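Long-range contacts in tryptophan synthase alpha chain (Chlamydia trachomatis, PDB 6V82), which probably carries out the aldol cleavage of indoleglycerol phosphate to indole and glyceraldehyde 3-phosphate in the last step of tryptophan biosynthesis: residues Ile15-Thr19 with Ala229-Gln233; Val120-Pro126 with Phe137-Leu141. All coordinates share one frame; numbering follows the deposited sequence.

Contact 1 (Ile15-Thr19 with Ala229-Gln233)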
loop_
_atom_site.group_PDB
_atom_site.type_symbol
_atom_site.label_atom_id
_atom_site.label_comp_id
_atom_site.label_asym_id
_atom_site.label_seq_id
_atom_site.Cartn_x
_atom_site.Cartn_y
_atom_site.Cartn_z
ATOM N N ILE A 15 -44.832 23.431 22.799
ATOM C CA ILE A 15 -43.481 23.408 23.359
ATOM C C ILE A 15 -42.526 24.017 22.341
ATOM O O ILE A 15 -42.550 23.654 21.155
ATOM C CB ILE A 15 -43.046 21.978 23.723
ATOM C CG1 ILE A 15 -44.079 21.305 24.635
ATOM C CG2 ILE A 15 -41.663 21.992 24.358
ATOM C CD1 ILE A 15 -43.838 19.813 24.842
ATOM N N GLY A 16 -41.694 24.949 22.797
ATOM C CA GLY A 16 -40.723 25.590 21.933
ATOM C C GLY A 16 -39.300 25.315 22.372
ATOM O O GLY A 16 -38.965 25.487 23.551
ATOM N N TYR A 17 -38.459 24.874 21.437
ATOM C CA TYR A 17 -37.066 24.562 21.728
ATOM C C TYR A 17 -36.167 25.760 21.464
ATOM O O TYR A 17 -36.310 26.443 20.446
ATOM C CB TYR A 17 -36.567 23.390 20.881
ATOM C CG TYR A 17 -35.100 23.129 21.117
ATOM C CD1 TYR A 17 -34.680 22.385 22.211
ATOM C CD2 TYR A 17 -34.128 23.655 20.267
ATOM C CE1 TYR A 17 -33.337 22.160 22.440
ATOM C CE2 TYR A 17 -32.792 23.434 20.488
ATOM C CZ TYR A 17 -32.395 22.690 21.576
ATOM O OH TYR A 17 -31.050 22.472 21.810
ATOM N N LEU A 18 -35.222 25.983 22.373
ATOM C CA LEU A 18 -34.105 26.897 22.163
ATOM C C LEU A 18 -32.834 26.275 22.722
ATOM O O LEU A 18 -32.858 25.601 23.757
ATOM C CB LEU A 18 -34.303 28.251 22.850
ATOM C CG LEU A 18 -35.316 29.226 22.290
ATOM C CD1 LEU A 18 -35.364 30.459 23.196
ATOM C CD2 LEU A 18 -34.945 29.597 20.871
ATOM N N THR A 19 -31.712 26.543 22.060
ATOM C CA THR A 19 -30.408 26.140 22.575
ATOM C C THR A 19 -29.896 27.206 23.541
ATOM O O THR A 19 -29.603 28.335 23.132
ATOM C CB THR A 19 -29.410 25.932 21.447
ATOM O OG1 THR A 19 -29.885 24.907 20.559
ATOM C CG2 THR A 19 -28.061 25.536 22.026
ATOM N N ALA A 229 -37.807 25.052 14.117
ATOM C CA ALA A 229 -38.161 26.291 13.421
ATOM C C ALA A 229 -37.582 27.523 14.110
ATOM O O ALA A 229 -37.021 28.400 13.444
ATOM C CB ALA A 229 -39.682 26.408 13.286
ATOM N N PHE A 230 -37.695 27.597 15.444
ATOM C CA PHE A 230 -37.203 28.756 16.185
ATOM C C PHE A 230 -35.690 28.898 16.050
ATOM O O PHE A 230 -35.181 29.986 15.757
ATOM C CB PHE A 230 -37.604 28.646 17.659
ATOM C CG PHE A 230 -39.094 28.718 17.894
ATOM C CD1 PHE A 230 -39.871 29.657 17.231
ATOM C CD2 PHE A 230 -39.715 27.842 18.772
ATOM C CE1 PHE A 230 -41.244 29.721 17.447
ATOM C CE2 PHE A 230 -41.085 27.902 18.992
ATOM C CZ PHE A 230 -41.850 28.842 18.325
ATOM N N VAL A 231 -34.954 27.804 16.267
ATOM C CA VAL A 231 -33.500 27.838 16.119
ATOM C C VAL A 231 -33.125 28.286 14.711
ATOM O O VAL A 231 -32.280 29.170 14.517
ATOM C CB VAL A 231 -32.893 26.461 16.453
ATOM C CG1 VAL A 231 -31.444 26.367 15.974
ATOM C CG2 VAL A 231 -32.983 26.196 17.945
ATOM N N HIS A 232 -33.764 27.691 13.710
ATOM C CA HIS A 232 -33.460 28.046 12.330
ATOM C C HIS A 232 -33.732 29.523 12.070
ATOM O O HIS A 232 -32.979 30.184 11.346
ATOM C CB HIS A 232 -34.275 27.168 11.386
ATOM C CG HIS A 232 -34.134 27.540 9.950
ATOM N ND1 HIS A 232 -33.143 27.024 9.143
ATOM C CD2 HIS A 232 -34.853 28.383 9.174
ATOM C CE1 HIS A 232 -33.261 27.528 7.929
ATOM N NE2 HIS A 232 -34.291 28.357 7.921
ATOM N N GLN A 233 -34.793 30.062 12.673
ATOM C CA GLN A 233 -35.120 31.468 12.471
ATOM C C GLN A 233 -34.043 32.387 13.044
ATOM O O GLN A 233 -33.761 33.440 12.461
ATOM C CB GLN A 233 -36.497 31.775 13.074
ATOM C CG GLN A 233 -36.914 33.240 13.023
ATOM C CD GLN A 233 -36.803 33.851 11.625
ATOM O OE1 GLN A 233 -36.950 33.163 10.615
ATOM N NE2 GLN A 233 -36.539 35.154 11.569
HETATM O O HOH W 1 -36.292 25.768 17.521
#
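G16 and F230 meet first: ring carbon CE2 of F230 lies 3.8 Å from CA of G16, which sits at the ring's edge near its plane. A glycine suits this point, because a backbone without a side chain lets a bulky ring come up to the strand itself. Next in the strand, Y17 faces the helix in two ways. Its carbonyl oxygen also lies near the plane of the F230 ring at the edge, and it accepts a hydrogen bond from a water at 3.0 Å; that water in turn accepts one from V231 N, bridging strand carbonyl and first-turn amide. The side chain, with CG anti to the backbone N (chi1 176°), carries the ring to V231, whose CG2 methyl meets the ring edge 3.6 Å from CD2 of Y17. L18 adds a looser apolar touch, its CD2 lying 4.3 Å from CB of F230, while it also touches A31 and L35 of helix 25-37. At T19, OG1 forms a 3.0 Å hydrogen bond with OH of Y17, tying the phenol to its own strand; the same OG1 is bonded to S62, and the phenol also to H63, so these buried hydroxyls are well satisfied. The side chain of Y17 comes to about 4 Å (nearest atoms) of that of E44, a predicted proton acceptor. The contact lies at the seam where strands 13-19 and 223-226 close the TIM barrel; in other TrpA enzymes the short helix after the eighth strand holds the substrate phosphate with its N terminus, and probably does so here.

Contact 2 (Val120-Pro126 with Phe137-Leu141); sequences VCVIDLP and FFEDL
L141 spreads both methyls of its fork over V120 at the strand end of this contact, with CD1 3.8 Å from CB of V120 and CD2 3.9 Å from its CG2. Branched aliphatic groups suit such a buried seam, since they mesh without a polar atom needing a partner. Beside them stands V122: with CG1 anti to the backbone N (chi1 -170°), CG2 is turned to the helix and comes within 3.8 Å of CE2 of F137. The F137 ring lies between strand and helix, reaching V120 CG1 with its edge, while Y98 meets it edge-to-face. Strand segment 120-122 and helix segment 137-141 run nearly antiparallel, at 172° with axes 10.9 Å apart, as expected within a beta-alpha-beta unit of the TIM barrel, here strand 119-122, helix 136-144 and strand 147-153. Past the strand, a type I turn from V122 to L125 brings L125 back to the helix. Its CD2 rests 3.9 Å from CB of F137 and also lies over one face of F138, a CH-pi contact 4.3 Å from the ring centroid and 21° off the normal. Ring carbon CZ of F138 approaches the carbonyl oxygen of L125 at 3.4 Å. Against this close packing of V120, V122 and L125, P126 is the loose side: it is partly exposed, its CB points away from the helix, and its O lies 4.1 Å from CE2 of F138. Here the chain of another protein in the assembly takes over, setting an aromatic side chain on L125 and its backbone on P126.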
loop_
_atom_site.group_PDB
_atom_site.type_symbol
_atom_site.label_atom_id
_atom_site.label_comp_id
_atom_site.label_asym_id
_atom_site.label_seq_id
_atom_site.Cartn_x
_atom_site.Cartn_y
_atom_site.Cartn_z
ATOM N N VAL A 120 -36.525 17.632 33.455
ATOM C CA VAL A 120 -35.267 17.297 32.808
ATOM C C VAL A 120 -35.524 16.145 31.854
ATOM O O VAL A 120 -36.096 15.120 32.241
ATOM C CB VAL A 120 -34.166 16.944 33.827
ATOM C CG1 VAL A 120 -32.942 16.414 33.112
ATOM C CG2 VAL A 120 -33.796 18.192 34.657
ATOM N N CYS A 121 -35.142 16.334 30.602
ATOM C CA CYS A 121 -35.244 15.309 29.570
ATOM C C CYS A 121 -33.829 14.921 29.147
ATOM O O CYS A 121 -33.078 15.756 28.623
ATOM C CB CYS A 121 -36.053 15.822 28.381
ATOM S SG CYS A 121 -36.282 14.603 27.067
ATOM N N VAL A 122 -33.445 13.678 29.411
ATOM C CA VAL A 122 -32.111 13.205 29.072
ATOM C C VAL A 122 -32.259 12.226 27.913
ATOM O O VAL A 122 -32.761 11.103 28.092
ATOM C CB VAL A 122 -31.397 12.576 30.271
ATOM C CG1 VAL A 122 -29.942 12.323 29.920
ATOM C CG2 VAL A 122 -31.468 13.512 31.442
ATOM N N ILE A 123 -31.809 12.659 26.725
ATOM C CA ILE A 123 -32.184 11.986 25.478
ATOM C C ILE A 123 -31.450 10.660 25.312
ATOM O O ILE A 123 -31.959 9.748 24.647
ATOM C CB ILE A 123 -31.954 12.919 24.271
ATOM C CG1 ILE A 123 -32.606 12.344 23.010
ATOM C CG2 ILE A 123 -30.478 13.149 24.032
ATOM C CD1 ILE A 123 -34.122 12.351 23.042
ATOM N N ASP A 124 -30.268 10.508 25.920
ATOM C CA ASP A 124 -29.483 9.282 25.797
ATOM C C ASP A 124 -29.369 8.520 27.114
ATOM O O ASP A 124 -28.456 7.699 27.266
ATOM C CB ASP A 124 -28.085 9.580 25.235
ATOM C CG ASP A 124 -27.283 10.535 26.117
ATOM O OD1 ASP A 124 -27.903 11.334 26.871
ATOM O OD2 ASP A 124 -26.032 10.483 26.061
ATOM N N LEU A 125 -30.274 8.760 28.068
ATOM C CA LEU A 125 -30.344 7.968 29.297
ATOM C C LEU A 125 -31.689 7.263 29.354
ATOM O O LEU A 125 -32.665 7.815 29.881
ATOM C CB LEU A 125 -30.143 8.834 30.538
ATOM C CG LEU A 125 -30.121 8.060 31.862
ATOM C CD1 LEU A 125 -28.916 7.142 31.943
ATOM C CD2 LEU A 125 -30.151 9.016 33.035
ATOM N N PRO A 126 -31.795 6.049 28.824
ATOM C CA PRO A 126 -33.070 5.326 28.905
ATOM C C PRO A 126 -33.348 4.813 30.316
ATOM O O PRO A 126 -32.435 4.549 31.104
ATOM C CB PRO A 126 -32.880 4.167 27.915
ATOM C CG PRO A 126 -31.407 3.960 27.863
ATOM C CD PRO A 126 -30.786 5.319 28.032
ATOM N N PHE A 137 -29.535 8.588 38.379
ATOM C CA PHE A 137 -29.844 9.961 38.001
ATOM C C PHE A 137 -31.340 10.253 38.088
ATOM O O PHE A 137 -31.734 11.344 38.522
ATOM C CB PHE A 137 -29.315 10.266 36.608
ATOM C CG PHE A 137 -29.424 11.713 36.244
ATOM C CD1 PHE A 137 -28.521 12.641 36.768
ATOM C CD2 PHE A 137 -30.445 12.157 35.415
ATOM C CE1 PHE A 137 -28.624 13.989 36.446
ATOM C CE2 PHE A 137 -30.566 13.503 35.093
ATOM C CZ PHE A 137 -29.652 14.423 35.605
ATOM N N PHE A 138 -32.194 9.313 37.674
ATOM C CA PHE A 138 -33.630 9.569 37.784
ATOM C C PHE A 138 -34.045 9.646 39.245
ATOM O O PHE A 138 -34.915 10.444 39.614
ATOM C CB PHE A 138 -34.443 8.495 37.057
ATOM C CG PHE A 138 -34.342 8.561 35.563
ATOM C CD1 PHE A 138 -34.259 9.776 34.913
ATOM C CD2 PHE A 138 -34.312 7.396 34.807
ATOM C CE1 PHE A 138 -34.158 9.829 33.538
ATOM C CE2 PHE A 138 -34.214 7.446 33.436
ATOM C CZ PHE A 138 -34.136 8.665 32.801
ATOM N N GLU A 139 -33.432 8.818 40.089
ATOM C CA GLU A 139 -33.649 8.942 41.523
ATOM C C GLU A 139 -33.251 10.333 41.998
ATOM O O GLU A 139 -34.008 10.998 42.714
ATOM C CB GLU A 139 -32.863 7.857 42.257
ATOM C CG GLU A 139 -33.646 7.162 43.352
ATOM C CD GLU A 139 -34.786 6.312 42.816
ATOM O OE1 GLU A 139 -34.519 5.403 41.993
ATOM O OE2 GLU A 139 -35.946 6.555 43.223
ATOM N N ASP A 140 -32.081 10.806 41.558
ATOM C CA ASP A 140 -31.597 12.129 41.946
ATOM C C ASP A 140 -32.568 13.229 41.527
ATOM O O ASP A 140 -32.775 14.194 42.274
ATOM C CB ASP A 140 -30.210 12.380 41.345
ATOM C CG ASP A 140 -29.083 11.647 42.094
ATOM O OD1 ASP A 140 -29.370 10.818 42.986
ATOM O OD2 ASP A 140 -27.896 11.904 41.780
ATOM N N LEU A 141 -33.167 13.108 40.333
ATOM C CA LEU A 141 -34.159 14.086 39.885
ATOM C C LEU A 141 -35.361 14.103 40.816
ATOM O O LEU A 141 -35.809 15.172 41.256
ATOM C CB LEU A 141 -34.624 13.773 38.462
ATOM C CG LEU A 141 -33.698 14.077 37.288
ATOM C CD1 LEU A 141 -34.455 13.865 35.980
ATOM C CD2 LEU A 141 -33.163 15.487 37.365
#

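In the fold
Both contacts are buried and pack helices against the same parallel sheet, yet they lie on opposite sides of the chain's centre, with centres 22 Å apart and nearest atoms about 9 Å apart. Contact 1 joins residues distant in sequence, the first strand and the helix after the last, and so belongs to the closing of the barrel; contact 2 is local, within one beta-alpha-beta unit. Their chemistry follows from their places. Near the predicted proton acceptors, contact 1 mixes apolar touches with a water bridge and bonded hydroxyls, whereas contact 2 is almost wholly apolar and aromatic, and one margin of it meets another protein's chain, which contact 1 does not.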